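PDB 4DA2: sugar fermentation stimulation protein homolog from Pyrococcus furiosus, which probably binds DNA and joins an OB fold to a PD-(D/E)xK nuclease-type domain that holds calcium ions. Local coordinates for residues A[163-168]-A[198-203]. The protein carries 1 engineered substitution. Residues are numbered along the deposited sequence; the frame is centred on the assembly and turned at random.
Sequences LARDGK and LKEALE
Arg165, in the last turn of helix 151-165, reaches across to Glu200 on helix 192-204 and joins the two helices by a surface salt bridge. From CB the arginine sets CG anti to the carbonyl carbon (chi1 -79°), beside the backbone N, and the chain is then extended to NE, touching nothing on 198-203. The contact begins at the guanidinium. NH2 makes the main hydrogen bond, 2.8 Å to Glu200 OE2. NH1 gives Glu200 OE2 a weak, bent one of 3.2 Å. NH2 also passes 3.4 Å from Glu200 CG. Glu200, likewise extended beyond CG, crosses the arginine at about a right angle. OE2 receives NH2 through its anti lone pair and lies 24° out of the guanidinium plane, so the main bond is tilted as well as bent (138° at the hydrogen). Within the PD-(D/E)xK domain Glu200 and Ala201 touch Ile161, and Leu198 touches Ile157, of helix 151-165; after that helix Gly167, at positive phi, completes a Schellman motif. Two guanidinium N-H groups thus converge on one carboxylate oxygen, a bifurcated acceptor, rather than forming a bidentate pair with both oxygens, and the bent geometry at the surface suggests a modest electrostatic tie.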
ATOM      1  N   LEU A 163       7.327  13.242 -15.649  1.00 15.29           N
ATOM      2  CA  LEU A 163       7.753  12.102 -16.476  1.00 12.88           C
ATOM      3  C   LEU A 163       6.823  11.925 -17.710  1.00 16.95           C
ATOM      4  O   LEU A 163       7.297  11.880 -18.855  1.00 24.31           O
ATOM      5  CB  LEU A 163       7.757  10.824 -15.639  1.00 15.97           C
ATOM      6  CG  LEU A 163       8.917  10.656 -14.653  1.00 16.91           C
ATOM      7  CD1 LEU A 163       8.633   9.455 -13.786  1.00 15.17           C
ATOM      8  CD2 LEU A 163      10.195  10.436 -15.429  1.00 21.98           C
ATOM      9  N   ALA A 164       5.504  11.873 -17.477  1.00 16.28           N
ATOM     10  CA  ALA A 164       4.532  11.657 -18.561  1.00 16.64           C
ATOM     11  C   ALA A 164       4.569  12.768 -19.609  1.00 19.79           C
ATOM     12  O   ALA A 164       4.429  12.498 -20.795  1.00 26.34           O
ATOM     13  CB  ALA A 164       3.129  11.505 -18.019  1.00 19.57           C
ATOM     14  N   ARG A 165       4.735  14.011 -19.156  1.00 21.74           N
ATOM     15  CA  ARG A 165       4.832  15.163 -20.078  1.00 28.51           C
ATOM     16  C   ARG A 165       6.133  15.171 -20.865  1.00 32.61           C
ATOM     17  O   ARG A 165       6.180  15.653 -22.001  1.00 29.57           O
ATOM     18  CB  ARG A 165       4.658  16.476 -19.338  1.00 23.83           C
ATOM     19  CG  ARG A 165       3.204  16.771 -19.042  1.00 18.80           C
ATOM     20  CD  ARG A 165       3.034  17.973 -18.127  1.00 36.04           C
ATOM     21  NE  ARG A 165       1.622  18.142 -17.796  1.00 29.60           N
ATOM     22  CZ  ARG A 165       1.167  18.871 -16.781  1.00 52.76           C
ATOM     23  NH1 ARG A 165       2.008  19.534 -15.988  1.00 28.19           N
ATOM     24  NH2 ARG A 165      -0.135  18.941 -16.555  1.00 47.49           N
ATOM     25  N   ASP A 166       7.180  14.617 -20.264  1.00 21.72           N
ATOM     26  CA  ASP A 166       8.434  14.399 -20.968  1.00 29.09           C
ATOM     27  C   ASP A 166       8.352  13.176 -21.880  1.00 32.57           C
ATOM     28  O   ASP A 166       9.342  12.794 -22.497  1.00 32.63           O
ATOM     29  CB  ASP A 166       9.586  14.244 -19.982  1.00 32.55           C
ATOM     30  CG  ASP A 166       9.994  15.554 -19.346  1.00 31.73           C
ATOM     31  OD1 ASP A 166       9.479  16.619 -19.740  1.00 26.44           O
ATOM     32  OD2 ASP A 166      10.831  15.521 -18.435  1.00 35.52           O
ATOM     33  N   GLY A 167       7.175  12.563 -21.945  1.00 30.77           N
ATOM     34  CA  GLY A 167       6.946  11.365 -22.762  1.00 26.76           C
ATOM     35  C   GLY A 167       7.578  10.090 -22.233  1.00 42.21           C
ATOM     36  O   GLY A 167       7.886   9.181 -23.007  1.00 31.81           O
ATOM     37  N   LYS A 168       7.777  10.011 -20.920  1.00 20.30           N
ATOM     38  CA  LYS A 168       8.242   8.768 -20.311  1.00 19.81           C
ATOM     39  C   LYS A 168       7.055   8.004 -19.726  1.00 18.98           C
ATOM     40  O   LYS A 168       6.004   8.598 -19.423  1.00 29.93           O
ATOM     41  CB  LYS A 168       9.307   9.027 -19.253  1.00 25.50           C
ATOM     42  CG  LYS A 168      10.634   9.491 -19.850  1.00 40.18           C
ATOM     43  CD  LYS A 168      11.329  10.447 -18.918  1.00 32.04           C
ATOM     44  CE  LYS A 168      12.699  10.841 -19.453  1.00 45.55           C
ATOM     45  NZ  LYS A 168      13.485  11.585 -18.429  1.00 43.86           N
ATOM     46  N   LEU A 198      -4.213  14.056  -9.053  1.00 16.24           N
ATOM     47  CA  LEU A 198      -4.508  12.757  -9.716  1.00 16.01           C
ATOM     48  C   LEU A 198      -5.276  12.927 -11.046  1.00 11.82           C
ATOM     49  O   LEU A 198      -5.061  12.177 -12.021  1.00 14.51           O
ATOM     50  CB  LEU A 198      -5.218  11.776  -8.749  1.00 16.93           C
ATOM     51  CG  LEU A 198      -4.313  11.225  -7.624  1.00 14.17           C
ATOM     52  CD1 LEU A 198      -5.164  10.545  -6.553  1.00 12.84           C
ATOM     53  CD2 LEU A 198      -3.230  10.283  -8.168  1.00 20.29           C
ATOM     54  N   LYS A 199      -6.174  13.912 -11.073  1.00 18.25           N
ATOM     55  CA  LYS A 199      -6.884  14.295 -12.305  1.00 17.81           C
ATOM     56  C   LYS A 199      -5.902  14.782 -13.347  1.00 27.09           C
ATOM     57  O   LYS A 199      -5.989  14.390 -14.506  1.00 17.49           O
ATOM     58  CB  LYS A 199      -7.933  15.397 -12.030  1.00 16.58           C
ATOM     59  CG  LYS A 199      -9.146  14.909 -11.227  1.00 32.35           C
ATOM     60  CD  LYS A 199     -10.255  15.970 -11.142  1.00 39.59           C
ATOM     61  CE  LYS A 199     -11.375  15.510 -10.215  1.00 23.33           C
ATOM     62  NZ  LYS A 199     -11.020  15.734  -8.775  1.00 37.58           N
ATOM     63  N   GLU A 200      -4.961  15.630 -12.919  1.00 18.59           N
ATOM     64  CA  GLU A 200      -3.918  16.161 -13.782  1.00 21.03           C
ATOM     65  C   GLU A 200      -3.025  15.040 -14.308  1.00 19.56           C
ATOM     66  O   GLU A 200      -2.666  15.038 -15.504  1.00 19.18           O
ATOM     67  CB  GLU A 200      -3.074  17.214 -13.040  1.00 18.85           C
ATOM     68  CG  GLU A 200      -2.010  17.876 -13.913  1.00 39.38           C
ATOM     69  CD  GLU A 200      -1.248  19.001 -13.209  1.00 33.59           C
ATOM     70  OE1 GLU A 200      -1.583  19.326 -12.056  1.00 29.12           O
ATOM     71  OE2 GLU A 200      -0.300  19.550 -13.820  1.00 37.68           O
ATOM     72  N   ALA A 201      -2.695  14.086 -13.435  1.00 14.71           N
ATOM     73  CA  ALA A 201      -1.930  12.889 -13.827  1.00 18.10           C
ATOM     74  C   ALA A 201      -2.594  12.096 -14.952  1.00 14.16           C
ATOM     75  O   ALA A 201      -1.936  11.750 -15.937  1.00 17.50           O
ATOM     76  CB  ALA A 201      -1.710  11.962 -12.611  1.00 14.20           C
ATOM     77  N   LEU A 202      -3.879  11.785 -14.783  1.00 13.78           N
ATOM     78  CA  LEU A 202      -4.662  11.083 -15.812  1.00 13.70           C
ATOM     79  C   LEU A 202      -4.550  11.796 -17.155  1.00 19.40           C
ATOM     80  O   LEU A 202      -4.239  11.187 -18.176  1.00 17.37           O
ATOM     81  CB  LEU A 202      -6.130  10.998 -15.406  1.00 21.96           C
ATOM     82  CG  LEU A 202      -6.681   9.758 -14.707  1.00 32.80           C
ATOM     83  CD1 LEU A 202      -8.213   9.887 -14.633  1.00 20.63           C
ATOM     84  CD2 LEU A 202      -6.252   8.488 -15.418  1.00 22.26           C
ATOM     85  N   GLU A 203      -4.764  13.110 -17.133  1.00 24.25           N
ATOM     86  CA  GLU A 203      -4.687  13.929 -18.337  1.00 21.57           C
ATOM     87  C   GLU A 203      -3.311  13.962 -18.968  1.00 15.64           C
ATOM     88  O   GLU A 203      -3.197  14.000 -20.194  1.00 22.37           O
ATOM     89  CB  GLU A 203      -5.164  15.354 -18.041  1.00 26.07           C
ATOM     90  CG  GLU A 203      -6.647  15.432 -17.728  1.00 16.11           C
ATOM     91  CD  GLU A 203      -7.085  16.849 -17.399  1.00 29.62           C
ATOM     92  OE1 GLU A 203      -6.321  17.800 -17.679  1.00 36.12           O
ATOM     93  OE2 GLU A 203      -8.190  17.004 -16.860  1.00 32.76           O
TER